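Local structure of sesquisabinene B synthase 2 (6A2A) at residues 287-292 and 300-305; 366-371 and 426-431; 380-385 and 441-446. The protein probably cyclises farnesyl diphosphate to sesquisabinene B, using magnesium or manganese ions as cofactors. One frame throughout, in Å; residues are numbered along the deposited sequence.

Contact 1: 287-292 and 300-305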
ATOM      1  N   MET A 287      15.435  -7.107  -6.786  1.00 17.44           N
ATOM      2  CA  MET A 287      16.840  -7.521  -6.655  1.00 18.48           C
ATOM      3  C   MET A 287      17.761  -6.559  -7.414  1.00 18.87           C
ATOM      4  O   MET A 287      18.876  -6.299  -6.916  1.00 19.00           O
ATOM      5  CB  MET A 287      17.034  -8.964  -7.110  1.00 18.68           C
ATOM      6  CG  MET A 287      16.390  -9.946  -6.175  1.00 19.97           C
ATOM      7  SD  MET A 287      16.635 -11.657  -6.702  1.00 23.31           S
ATOM      8  CE  MET A 287      18.412 -11.723  -6.884  1.00 22.74           C
ATOM      9  N   TYR A 288      17.353  -6.069  -8.572  1.00 17.10           N
ATOM     10  CA  TYR A 288      18.131  -5.123  -9.316  1.00 17.45           C
ATOM     11  C   TYR A 288      18.147  -3.800  -8.565  1.00 17.18           C
ATOM     12  O   TYR A 288      19.184  -3.151  -8.489  1.00 17.49           O
ATOM     13  CB  TYR A 288      17.541  -4.926 -10.719  1.00 19.46           C
ATOM     14  CG  TYR A 288      18.470  -4.223 -11.683  1.00 22.35           C
ATOM     15  CD1 TYR A 288      18.784  -2.875 -11.542  1.00 29.09           C
ATOM     16  CD2 TYR A 288      18.969  -4.876 -12.789  1.00 25.87           C
ATOM     17  CE1 TYR A 288      19.620  -2.228 -12.446  1.00 25.16           C
ATOM     18  CE2 TYR A 288      19.770  -4.234 -13.721  1.00 28.02           C
ATOM     19  CZ  TYR A 288      20.140  -2.916 -13.522  1.00 30.03           C
ATOM     20  OH  TYR A 288      20.929  -2.316 -14.474  1.00 30.46           O
ATOM     21  N   ALA A 289      17.021  -3.394  -7.956  1.00 16.67           N
ATOM     22  CA  ALA A 289      16.976  -2.117  -7.275  1.00 17.19           C
ATOM     23  C   ALA A 289      18.024  -2.114  -6.145  1.00 17.98           C
ATOM     24  O   ALA A 289      18.682  -1.089  -5.914  1.00 19.76           O
ATOM     25  CB  ALA A 289      15.598  -1.829  -6.727  1.00 17.65           C
ATOM     26  N   ILE A 290      18.177  -3.228  -5.446  1.00 17.30           N
ATOM     27  CA  ILE A 290      19.194  -3.316  -4.386  1.00 19.89           C
ATOM     28  C   ILE A 290      20.602  -3.042  -4.947  1.00 20.47           C
ATOM     29  O   ILE A 290      21.457  -2.491  -4.222  1.00 21.10           O
ATOM     30  CB  ILE A 290      19.113  -4.666  -3.682  1.00 21.23           C
ATOM     31  CG1 ILE A 290      17.866  -4.734  -2.791  1.00 24.23           C
ATOM     32  CG2 ILE A 290      20.387  -4.956  -2.884  1.00 22.54           C
ATOM     33  CD1 ILE A 290      17.603  -6.143  -2.259  1.00 28.78           C
ATOM     34  N   GLY A 291      20.882  -3.407  -6.178  1.00 19.03           N
ATOM     35  CA  GLY A 291      22.117  -3.021  -6.838  1.00 19.52           C
ATOM     36  C   GLY A 291      22.187  -1.524  -7.118  1.00 19.67           C
ATOM     37  O   GLY A 291      23.250  -0.908  -6.998  1.00 21.27           O
ATOM     38  N   MET A 292      21.074  -0.915  -7.504  1.00 17.23           N
ATOM     39  CA  MET A 292      21.011   0.505  -7.782  1.00 17.91           C
ATOM     40  C   MET A 292      21.198   1.314  -6.496  1.00 17.73           C
ATOM     41  O   MET A 292      21.916   2.292  -6.522  1.00 19.76           O
ATOM     42  CB  MET A 292      19.673   0.907  -8.446  1.00 18.02           C
ATOM     43  CG  MET A 292      19.530   2.367  -8.688  1.00 18.07           C
ATOM     44  SD  MET A 292      17.861   2.690  -9.417  1.00 21.16           S
ATOM     45  CE  MET A 292      18.028   4.419  -9.781  1.00 20.05           C
ATOM     46  N   GLU A 300      12.186   4.371   0.796  1.00 22.03           N
ATOM     47  CA  GLU A 300      11.010   4.774   0.027  1.00 23.07           C
ATOM     48  C   GLU A 300      11.323   4.926  -1.471  1.00 21.76           C
ATOM     49  O   GLU A 300      10.451   4.567  -2.310  1.00 19.31           O
ATOM     50  CB  GLU A 300      10.426   6.100   0.526  1.00 27.46           C
ATOM     51  CG  GLU A 300       9.554   5.881   1.745  1.00 33.63           C
ATOM     52  CD  GLU A 300       8.755   7.119   2.093  1.00 38.88           C
ATOM     53  OE1 GLU A 300       9.365   8.076   2.609  1.00 44.81           O
ATOM     54  OE2 GLU A 300       7.570   7.148   1.736  1.00 40.67           O
ATOM     55  N   VAL A 301      12.442   5.543  -1.779  1.00 18.84           N
ATOM     56  CA  VAL A 301      12.856   5.742  -3.160  1.00 18.32           C
ATOM     57  C   VAL A 301      13.077   4.369  -3.794  1.00 18.24           C
ATOM     58  O   VAL A 301      12.635   4.115  -4.935  1.00 16.68           O
ATOM     59  CB  VAL A 301      14.107   6.614  -3.242  1.00 18.76           C
ATOM     60  CG1 VAL A 301      14.704   6.642  -4.640  1.00 17.98           C
ATOM     61  CG2 VAL A 301      13.793   8.022  -2.766  1.00 20.50           C
ATOM     62  N   ARG A 302      13.793   3.519  -3.100  1.00 17.78           N
ATOM     63  CA  ARG A 302      14.049   2.175  -3.620  1.00 19.09           C
ATOM     64  C   ARG A 302      12.748   1.416  -3.890  1.00 18.83           C
ATOM     65  O   ARG A 302      12.634   0.735  -4.938  1.00 18.21           O
ATOM     66  CB  ARG A 302      14.923   1.406  -2.616  1.00 18.33           C
ATOM     67  CG  ARG A 302      15.055  -0.055  -2.935  1.00 18.08           C
ATOM     68  CD  ARG A 302      16.204  -0.746  -2.201  1.00 19.46           C
ATOM     69  NE  ARG A 302      16.120  -0.594  -0.726  1.00 19.79           N
ATOM     70  CZ  ARG A 302      16.801   0.345  -0.016  1.00 21.85           C
ATOM     71  NH1 ARG A 302      17.738   1.120  -0.571  1.00 18.59           N
ATOM     72  NH2 ARG A 302      16.530   0.472   1.269  1.00 21.75           N
ATOM     73  N   GLU A 303      11.755   1.512  -2.997  1.00 17.45           N
ATOM     74  CA  GLU A 303      10.457   0.847  -3.262  1.00 17.49           C
ATOM     75  C   GLU A 303       9.845   1.394  -4.576  1.00 18.71           C
ATOM     76  O   GLU A 303       9.283   0.642  -5.371  1.00 15.94           O
ATOM     77  CB  GLU A 303       9.524   0.995  -2.069  1.00 18.44           C
ATOM     78  CG  GLU A 303       9.885   0.063  -0.919  1.00 22.73           C
ATOM     79  CD  GLU A 303       9.012   0.218   0.341  1.00 26.75           C
ATOM     80  OE1 GLU A 303       7.783   0.254   0.204  1.00 30.76           O
ATOM     81  OE2 GLU A 303       9.571   0.265   1.468  1.00 29.47           O
ATOM     82  N   MET A 304       9.883   2.719  -4.778  1.00 18.15           N
ATOM     83  CA  MET A 304       9.234   3.289  -5.903  1.00 17.23           C
ATOM     84  C   MET A 304      10.007   2.857  -7.158  1.00 17.94           C
ATOM     85  O   MET A 304       9.377   2.549  -8.217  1.00 17.37           O
ATOM     86  CB  MET A 304       9.088   4.804  -5.780  1.00 17.34           C
ATOM     87  CG  MET A 304       7.950   5.214  -4.829  1.00 20.87           C
ATOM     88  SD  MET A 304       7.772   6.988  -4.717  1.00 20.00           S
ATOM     89  CE  MET A 304       8.977   7.361  -3.435  1.00 19.50           C
ATOM     90  N   GLU A 305      11.334   2.796  -7.093  1.00 17.73           N
ATOM     91  CA  GLU A 305      12.076   2.416  -8.308  1.00 16.61           C
ATOM     92  C   GLU A 305      11.756   0.947  -8.640  1.00 16.75           C
ATOM     93  O   GLU A 305      11.705   0.568  -9.785  1.00 17.16           O
ATOM     94  CB  GLU A 305      13.595   2.585  -8.114  1.00 16.71           C
ATOM     95  CG  GLU A 305      14.072   4.021  -7.953  1.00 16.59           C
ATOM     96  CD  GLU A 305      13.908   4.879  -9.183  1.00 19.59           C
ATOM     97  OE1 GLU A 305      14.411   4.494 -10.240  1.00 18.70           O
ATOM     98  OE2 GLU A 305      13.283   5.938  -9.078  1.00 19.73           O
TER

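Contact 2: 366-371 and 426-431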
ATOM      1  N   TYR A 366       2.691  12.079  -7.162  1.00 19.27           N
ATOM      2  CA  TYR A 366       2.038  12.644  -6.001  1.00 21.69           C
ATOM      3  C   TYR A 366       3.001  12.653  -4.794  1.00 25.01           C
ATOM      4  O   TYR A 366       3.051  13.634  -4.014  1.00 22.44           O
ATOM      5  CB  TYR A 366       0.750  11.897  -5.683  1.00 22.29           C
ATOM      6  CG  TYR A 366       0.044  12.531  -4.510  1.00 20.61           C
ATOM      7  CD1 TYR A 366       0.377  12.200  -3.211  1.00 22.45           C
ATOM      8  CD2 TYR A 366      -0.904  13.510  -4.728  1.00 25.24           C
ATOM      9  CE1 TYR A 366      -0.269  12.794  -2.137  1.00 24.49           C
ATOM     10  CE2 TYR A 366      -1.576  14.087  -3.668  1.00 25.01           C
ATOM     11  CZ  TYR A 366      -1.243  13.744  -2.373  1.00 25.20           C
ATOM     12  OH  TYR A 366      -1.836  14.389  -1.315  1.00 25.24           O
ATOM     13  N   TRP A 367       3.768  11.586  -4.604  1.00 21.01           N
ATOM     14  CA  TRP A 367       4.744  11.538  -3.502  1.00 22.06           C
ATOM     15  C   TRP A 367       5.680  12.743  -3.646  1.00 20.42           C
ATOM     16  O   TRP A 367       6.051  13.379  -2.643  1.00 22.62           O
ATOM     17  CB  TRP A 367       5.563  10.237  -3.550  1.00 20.79           C
ATOM     18  CG  TRP A 367       6.526  10.030  -2.417  1.00 21.80           C
ATOM     19  CD1 TRP A 367       6.315   9.259  -1.322  1.00 22.74           C
ATOM     20  CD2 TRP A 367       7.890  10.500  -2.309  1.00 22.56           C
ATOM     21  NE1 TRP A 367       7.438   9.193  -0.545  1.00 25.87           N
ATOM     22  CE2 TRP A 367       8.408   9.975  -1.104  1.00 25.52           C
ATOM     23  CE3 TRP A 367       8.708  11.316  -3.093  1.00 23.13           C
ATOM     24  CZ2 TRP A 367       9.715  10.225  -0.681  1.00 25.56           C
ATOM     25  CZ3 TRP A 367       9.997  11.586  -2.667  1.00 23.18           C
ATOM     26  CH2 TRP A 367      10.483  11.042  -1.478  1.00 25.71           C
ATOM     27  N   ALA A 368       6.117  13.047  -4.858  1.00 20.19           N
ATOM     28  CA  ALA A 368       6.980  14.194  -5.075  1.00 20.65           C
ATOM     29  C   ALA A 368       6.254  15.485  -4.668  1.00 24.48           C
ATOM     30  O   ALA A 368       6.869  16.410  -4.096  1.00 24.69           O
ATOM     31  CB  ALA A 368       7.473  14.286  -6.512  1.00 22.68           C
ATOM     32  N   LEU A 369       4.956  15.569  -4.912  1.00 22.61           N
ATOM     33  CA  LEU A 369       4.234  16.773  -4.481  1.00 25.13           C
ATOM     34  C   LEU A 369       4.180  16.841  -2.949  1.00 25.87           C
ATOM     35  O   LEU A 369       4.487  17.918  -2.397  1.00 28.53           O
ATOM     36  CB  LEU A 369       2.820  16.803  -5.064  1.00 26.47           C
ATOM     37  CG  LEU A 369       1.904  17.897  -4.500  1.00 26.45           C
ATOM     38  CD1 LEU A 369       2.449  19.262  -4.852  1.00 29.15           C
ATOM     39  CD2 LEU A 369       0.482  17.738  -5.034  1.00 30.17           C
ATOM     40  N   LYS A 370       3.824  15.744  -2.287  1.00 24.43           N
ATOM     41  CA  LYS A 370       3.562  15.676  -0.855  1.00 27.97           C
ATOM     42  C   LYS A 370       4.866  15.863  -0.078  1.00 31.16           C
ATOM     43  O   LYS A 370       4.908  16.598   0.886  1.00 30.13           O
ATOM     44  CB  LYS A 370       2.965  14.308  -0.517  1.00 32.22           C
ATOM     45  CG  LYS A 370       2.707  14.044   0.951  1.00 36.76           C
ATOM     46  CD  LYS A 370       3.844  13.405   1.738  1.00 39.16           C
ATOM     47  CE  LYS A 370       4.536  12.225   1.083  1.00 40.71           C
ATOM     48  NZ  LYS A 370       5.417  11.514   2.044  1.00 42.28           N
ATOM     49  N   GLU A 371       5.931  15.224  -0.562  1.00 27.13           N
ATOM     50  CA  GLU A 371       7.180  15.111   0.180  1.00 31.57           C
ATOM     51  C   GLU A 371       8.173  16.192  -0.239  1.00 33.82           C
ATOM     52  O   GLU A 371       8.918  16.691   0.610  1.00 32.76           O
ATOM     53  CB  GLU A 371       7.811  13.736  -0.044  1.00 32.23           C
ATOM     54  CG  GLU A 371       9.010  13.480   0.841  1.00 35.04           C
ATOM     55  CD  GLU A 371       8.721  13.515   2.341  1.00 33.91           C
ATOM     56  OE1 GLU A 371       7.599  13.207   2.744  1.00 34.76           O
ATOM     57  OE2 GLU A 371       9.649  13.805   3.097  1.00 39.04           O
ATOM     58  N   SER A 426      14.296   8.582 -10.406  1.00 16.36           N
ATOM     59  CA  SER A 426      15.149   8.641  -9.233  1.00 16.97           C
ATOM     60  C   SER A 426      15.563  10.088  -8.907  1.00 18.03           C
ATOM     61  O   SER A 426      15.688  10.426  -7.725  1.00 17.80           O
ATOM     62  CB  SER A 426      16.318   7.727  -9.379  1.00 16.04           C
ATOM     63  OG  SER A 426      17.393   8.244 -10.172  1.00 16.18           O
ATOM     64  N   TYR A 427      15.835  10.871  -9.944  1.00 16.66           N
ATOM     65  CA  TYR A 427      16.241  12.269  -9.797  1.00 17.36           C
ATOM     66  C   TYR A 427      15.070  13.105  -9.239  1.00 20.24           C
ATOM     67  O   TYR A 427      15.234  13.889  -8.265  1.00 21.92           O
ATOM     68  CB  TYR A 427      16.730  12.809 -11.132  1.00 17.07           C
ATOM     69  CG  TYR A 427      17.129  14.264 -11.093  1.00 18.41           C
ATOM     70  CD1 TYR A 427      18.438  14.627 -10.827  1.00 18.71           C
ATOM     71  CD2 TYR A 427      16.243  15.264 -11.458  1.00 21.63           C
ATOM     72  CE1 TYR A 427      18.844  15.956 -10.858  1.00 22.14           C
ATOM     73  CE2 TYR A 427      16.636  16.604 -11.502  1.00 21.30           C
ATOM     74  CZ  TYR A 427      17.932  16.952 -11.183  1.00 23.27           C
ATOM     75  OH  TYR A 427      18.286  18.277 -11.253  1.00 23.47           O
ATOM     76  N   LEU A 428      13.885  12.947  -9.854  1.00 18.98           N
ATOM     77  CA  LEU A 428      12.662  13.572  -9.348  1.00 19.41           C
ATOM     78  C   LEU A 428      12.479  13.376  -7.835  1.00 19.05           C
ATOM     79  O   LEU A 428      12.091  14.330  -7.088  1.00 19.67           O
ATOM     80  CB  LEU A 428      11.459  12.966 -10.076  1.00 19.36           C
ATOM     81  CG  LEU A 428      10.097  13.241  -9.445  1.00 19.18           C
ATOM     82  CD1 LEU A 428       9.698  14.687  -9.579  1.00 19.64           C
ATOM     83  CD2 LEU A 428       9.019  12.352 -10.060  1.00 18.81           C
ATOM     84  N   LEU A 429      12.733  12.175  -7.367  1.00 16.96           N
ATOM     85  CA  LEU A 429      12.420  11.788  -5.986  1.00 18.35           C
ATOM     86  C   LEU A 429      13.514  12.196  -4.997  1.00 21.50           C
ATOM     87  O   LEU A 429      13.255  12.067  -3.782  1.00 22.21           O
ATOM     88  CB  LEU A 429      12.243  10.265  -5.926  1.00 19.44           C
ATOM     89  CG  LEU A 429      11.046   9.737  -6.723  1.00 19.67           C
ATOM     90  CD1 LEU A 429      11.027   8.223  -6.689  1.00 20.73           C
ATOM     91  CD2 LEU A 429       9.734  10.268  -6.174  1.00 21.15           C
ATOM     92  N   THR A 430      14.690  12.587  -5.477  1.00 20.90           N
ATOM     93  CA  THR A 430      15.817  12.880  -4.547  1.00 21.18           C
ATOM     94  C   THR A 430      16.420  14.270  -4.716  1.00 20.91           C
ATOM     95  O   THR A 430      17.027  14.741  -3.710  1.00 24.03           O
ATOM     96  CB  THR A 430      16.941  11.857  -4.702  1.00 19.22           C
ATOM     97  OG1 THR A 430      17.440  11.892  -6.052  1.00 21.33           O
ATOM     98  CG2 THR A 430      16.454  10.489  -4.303  1.00 20.32           C
ATOM     99  N   VAL A 431      16.391  14.888  -5.890  1.00 22.58           N
ATOM    100  CA  VAL A 431      17.017  16.223  -6.098  1.00 22.56           C
ATOM    101  C   VAL A 431      16.431  17.251  -5.103  1.00 26.58           C
ATOM    102  O   VAL A 431      15.250  17.235  -4.779  1.00 23.46           O
ATOM    103  CB  VAL A 431      16.852  16.728  -7.545  1.00 24.72           C
ATOM    104  CG1 VAL A 431      15.429  17.220  -7.821  1.00 23.49           C
ATOM    105  CG2 VAL A 431      17.882  17.805  -7.873  1.00 25.85           C
TER

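Contact 3: 380-385 and 441-446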
ATOM      1  N   THR A 380       6.607  11.673 -14.677  1.00 19.73           N
ATOM      2  CA  THR A 380       6.441  10.230 -14.795  1.00 20.50           C
ATOM      3  C   THR A 380       5.637   9.911 -16.066  1.00 19.53           C
ATOM      4  O   THR A 380       5.906   8.949 -16.747  1.00 17.74           O
ATOM      5  CB  THR A 380       5.834   9.630 -13.515  1.00 20.44           C
ATOM      6  OG1 THR A 380       4.543  10.189 -13.235  1.00 24.40           O
ATOM      7  CG2 THR A 380       6.729   9.919 -12.329  1.00 20.31           C
ATOM      8  N   ALA A 381       4.618  10.719 -16.365  1.00 19.08           N
ATOM      9  CA  ALA A 381       3.803  10.480 -17.598  1.00 20.10           C
ATOM     10  C   ALA A 381       4.678  10.601 -18.846  1.00 19.38           C
ATOM     11  O   ALA A 381       4.588   9.778 -19.749  1.00 20.31           O
ATOM     12  CB  ALA A 381       2.620  11.434 -17.633  1.00 20.46           C
ATOM     13  N   LYS A 382       5.578  11.583 -18.848  1.00 18.81           N
ATOM     14  CA  LYS A 382       6.450  11.866 -19.951  1.00 20.27           C
ATOM     15  C   LYS A 382       7.449  10.727 -20.188  1.00 21.42           C
ATOM     16  O   LYS A 382       7.624  10.302 -21.328  1.00 17.91           O
ATOM     17  CB  LYS A 382       7.215  13.173 -19.699  1.00 22.59           C
ATOM     18  CG  LYS A 382       8.248  13.477 -20.786  1.00 28.03           C
ATOM     19  CD  LYS A 382       7.634  13.684 -22.139  1.00 32.24           C
ATOM     20  CE  LYS A 382       8.625  14.343 -23.079  1.00 40.87           C
ATOM     21  NZ  LYS A 382       8.200  14.195 -24.488  1.00 43.85           N
ATOM     22  N   VAL A 383       8.111  10.227 -19.122  1.00 19.11           N
ATOM     23  CA  VAL A 383       9.093   9.163 -19.359  1.00 18.86           C
ATOM     24  C   VAL A 383       8.397   7.875 -19.787  1.00 17.63           C
ATOM     25  O   VAL A 383       8.937   7.136 -20.623  1.00 17.71           O
ATOM     26  CB  VAL A 383      10.059   8.939 -18.182  1.00 19.05           C
ATOM     27  CG1 VAL A 383      10.879  10.204 -17.978  1.00 20.95           C
ATOM     28  CG2 VAL A 383       9.330   8.544 -16.882  1.00 19.53           C
ATOM     29  N   TRP A 384       7.192   7.585 -19.333  1.00 17.07           N
ATOM     30  CA  TRP A 384       6.480   6.419 -19.860  1.00 15.88           C
ATOM     31  C   TRP A 384       6.079   6.603 -21.338  1.00 18.96           C
ATOM     32  O   TRP A 384       6.272   5.693 -22.124  1.00 17.29           O
ATOM     33  CB  TRP A 384       5.274   6.100 -18.986  1.00 17.62           C
ATOM     34  CG  TRP A 384       5.646   5.182 -17.846  1.00 17.06           C
ATOM     35  CD1 TRP A 384       5.886   5.515 -16.545  1.00 17.62           C
ATOM     36  CD2 TRP A 384       5.924   3.772 -17.935  1.00 16.75           C
ATOM     37  NE1 TRP A 384       6.196   4.385 -15.810  1.00 17.07           N
ATOM     38  CE2 TRP A 384       6.206   3.297 -16.633  1.00 15.67           C
ATOM     39  CE3 TRP A 384       5.897   2.842 -18.974  1.00 18.07           C
ATOM     40  CZ2 TRP A 384       6.522   1.963 -16.371  1.00 17.56           C
ATOM     41  CZ3 TRP A 384       6.185   1.530 -18.710  1.00 19.32           C
ATOM     42  CH2 TRP A 384       6.421   1.079 -17.407  1.00 17.67           C
ATOM     43  N   SER A 385       5.593   7.779 -21.701  1.00 18.19           N
ATOM     44  CA  SER A 385       5.292   8.072 -23.084  1.00 20.04           C
ATOM     45  C   SER A 385       6.555   7.897 -23.943  1.00 21.41           C
ATOM     46  O   SER A 385       6.519   7.192 -24.923  1.00 19.46           O
ATOM     47  CB  SER A 385       4.723   9.461 -23.220  1.00 21.92           C
ATOM     48  OG  SER A 385       4.713   9.857 -24.573  1.00 23.56           O
ATOM     49  N   TYR A 441      16.086  19.027 -18.037  1.00 21.35           N
ATOM     50  CA  TYR A 441      17.567  18.878 -18.183  1.00 20.43           C
ATOM     51  C   TYR A 441      17.976  17.380 -18.046  1.00 19.23           C
ATOM     52  O   TYR A 441      18.654  16.850 -18.918  1.00 19.02           O
ATOM     53  CB  TYR A 441      18.313  19.729 -17.159  1.00 21.76           C
ATOM     54  CG  TYR A 441      19.799  19.461 -17.140  1.00 23.36           C
ATOM     55  CD1 TYR A 441      20.627  19.882 -18.155  1.00 24.73           C
ATOM     56  CD2 TYR A 441      20.358  18.719 -16.119  1.00 27.54           C
ATOM     57  CE1 TYR A 441      21.985  19.593 -18.156  1.00 24.95           C
ATOM     58  CE2 TYR A 441      21.715  18.463 -16.074  1.00 28.07           C
ATOM     59  CZ  TYR A 441      22.526  18.875 -17.113  1.00 26.49           C
ATOM     60  OH  TYR A 441      23.872  18.605 -17.043  1.00 29.36           O
ATOM     61  N   VAL A 442      17.538  16.718 -17.008  1.00 20.98           N
ATOM     62  CA  VAL A 442      17.948  15.309 -16.821  1.00 20.61           C
ATOM     63  C   VAL A 442      17.361  14.468 -17.963  1.00 22.72           C
ATOM     64  O   VAL A 442      18.027  13.648 -18.480  1.00 21.36           O
ATOM     65  CB  VAL A 442      17.572  14.773 -15.436  1.00 22.74           C
ATOM     66  CG1 VAL A 442      18.091  13.355 -15.262  1.00 24.70           C
ATOM     67  CG2 VAL A 442      18.136  15.658 -14.363  1.00 26.51           C
ATOM     68  N   ASN A 443      16.124  14.729 -18.379  1.00 19.20           N
ATOM     69  CA  ASN A 443      15.521  13.963 -19.429  1.00 19.82           C
ATOM     70  C   ASN A 443      16.102  14.320 -20.813  1.00 21.44           C
ATOM     71  O   ASN A 443      15.865  13.554 -21.730  1.00 23.89           O
ATOM     72  CB  ASN A 443      13.996  14.099 -19.421  1.00 21.51           C
ATOM     73  CG  ASN A 443      13.314  12.950 -20.142  1.00 25.17           C
ATOM     74  OD1 ASN A 443      13.769  11.775 -20.121  1.00 23.53           O
ATOM     75  ND2 ASN A 443      12.273  13.297 -20.883  1.00 24.22           N
ATOM     76  N   SER A 444      16.992  15.318 -20.902  1.00 20.60           N
ATOM     77  CA  SER A 444      17.623  15.722 -22.184  1.00 21.51           C
ATOM     78  C   SER A 444      18.879  14.895 -22.451  1.00 24.70           C
ATOM     79  O   SER A 444      19.493  15.054 -23.513  1.00 25.90           O
ATOM     80  CB  SER A 444      17.939  17.203 -22.218  1.00 21.04           C
ATOM     81  OG  SER A 444      18.966  17.558 -21.322  1.00 22.56           O
ATOM     82  N   LEU A 445      19.228  14.032 -21.490  1.00 22.41           N
ATOM     83  CA  LEU A 445      20.347  13.112 -21.562  1.00 22.67           C
ATOM     84  C   LEU A 445      21.680  13.875 -21.691  1.00 19.58           C
ATOM     85  O   LEU A 445      22.397  13.805 -22.685  1.00 20.48           O
ATOM     86  CB  LEU A 445      20.135  12.108 -22.697  1.00 27.84           C
ATOM     87  CG  LEU A 445      18.973  11.106 -22.527  1.00 30.51           C
ATOM     88  CD1 LEU A 445      19.243   9.840 -23.280  1.00 31.33           C
ATOM     89  CD2 LEU A 445      18.669  10.781 -21.063  1.00 32.45           C
ATOM     90  N   PRO A 446      22.056  14.536 -20.636  1.00 18.53           N
ATOM     91  CA  PRO A 446      23.431  15.032 -20.491  1.00 18.62           C
ATOM     92  C   PRO A 446      24.404  13.849 -20.584  1.00 21.75           C
ATOM     93  O   PRO A 446      23.966  12.700 -20.355  1.00 20.15           O
ATOM     94  CB  PRO A 446      23.481  15.717 -19.139  1.00 19.94           C
ATOM     95  CG  PRO A 446      22.299  15.199 -18.432  1.00 22.68           C
ATOM     96  CD  PRO A 446      21.276  14.802 -19.438  1.00 20.96           C
TER

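Contact 1: 287-292 and 300-305
Ala289 turns its methyl group toward Arg302 where two successive helices of the all-helical class I terpene synthase fold pack together. The short segments run at 136° to one another with their axes 9.5 Å apart, and residues 300-305 belong to helix 299-321, which further on carries the metal-binding Asp316 and Asp320. Ala289 CB lies 4.2 Å from Arg302 CG, so the small side chain meets the aliphatic part of the arginine and not its charge. Ile290 follows, its CG1 at 4.4 Å from Arg302 CD, a loose touch further out along the arginine side chain. The guanidinium group itself is engaged beyond the two segments: NH2 forms a salt bridge with Glu259 of helix 239-270, while NH1 donates to the backbone oxygens of Leu293 and Glu295, tying the turn after helix 281-292 to the next helix. Met292, two residues after Ile290, is fully extended, with CG anti to the backbone N (chi1 177°), and reaches across to the buried Glu305. That glutamate folds back at chi2 (-67°), and the two side chains cross at about a right angle. The methyl carbon Met292 CE comes to 3.6 Å from the carboxylate oxygen Glu305 OE1.

Contact 2: 366-371 and 426-431
Trp367 brings the six-membered part of its indole up to Leu429 at an oblique angle, with Trp367 CE3 3.4 Å from Leu429 CD2. The neighbouring ring atom Trp367 CZ3 also reaches the backbone, at 3.5 Å from Leu429 O; the indole thus touches both a methyl branch and the carbonyl oxygen of this leucine. With CG anti to the backbone N (chi1 -176°), the indole projects from helix 348-372 toward helix 419-430. Glu371, one turn on, sets its CB over the ring centre, 3.8 Å above the plane, and the indole NE1 donates to Glu300 of helix 299-321. Helices 348-372, 419-430 and 299-321 all belong to the class I terpene synthase domain, and the tryptophan joins them. A leucine in place of Trp367 has no N-H to offer, and would probably leave the Glu300 carboxylate without this mate and open a gap beside Leu429. Next along the helix, Ala368 and Leu428 pack closely: Ala368 CB is 3.8 Å from Leu428 CD1. Another side of helix 348-372 faces the second subunit, where Arg348 of that subunit donates to the backbone oxygens of Leu369 and Lys370, and Tyr366 OH hydrogen-bonds to Thr270 O of the same neighbour.

Contact 3: 380-385 and 441-446
Asn443 spreads the two ends of its amide over neighbouring residues of the facing helix. Asn443 ND2 lies 4.0 Å from Lys382 CG, while Asn443 OD1 lies 3.9 Å from Val383 CG1. Both are van der Waals contacts of a polar atom on carbon, and both pairs of side chains approach at a slant. Lys382 holds CG anti to its backbone N (chi1 175°), which carries this methylene toward the asparagine, and then bends at chi2 so that the chain turns off beyond it. Around this small interface helix 419-430 supplies further cover, Asn421 against Val383 and Val424 against Asn443.

The polar link runs through Asp386, one turn beyond Lys382 and just outside the two segments. Asp386 OD2 accepts from Asn443 ND2, which probably helps to set which way the amide faces. Within its own helix, Asp386 OD1 also has Lys382 NZ as a distant and weak ionic partner. In the class I terpene synthase domain the aspartate's bond to Asn443 joins helix 377-400, which later carries the metal-binding Glu394, to the short helix 436-443.

A side-chain and a backbone bond shape the turn where that short helix gives way. Tyr441 O accepts from both the hydroxyl and the amide N of Ser444, with Ser444 N at 3.0 Å from Tyr441 O. The hydroxyl approaches 16° out of the carbonyl plane. Leu445 then takes a positive phi of 62°, and Pro446 occupies the N-cap position of helix 447-462, on which the metal-binding Asn460 lies.

Helices 299-321 and 419-430 bind contacts 1 and 2 together, their centres 15 Å apart. Met304 CE packs 3.5 Å from Trp367 CD2, and Met292 CE sits 3.7 Å from Ser426 CB. Contacts 2 and 3 interlace along the chain: helices 348-372 and 377-400 follow each other, as do 419-430 and 436-443, and each contact takes one helix from each pair. With centres 14 Å apart, they meet where Tyr427 CE2 comes to 3.4 Å from Val442 CG2. Contacts 1 and 3 do not touch, their nearest atoms about 8 Å apart. All three lie away from the metal site, but helix 299-321 of contact 1 runs on to Asp316 and Asp320, and helix 377-400 of contact 3 to Glu394.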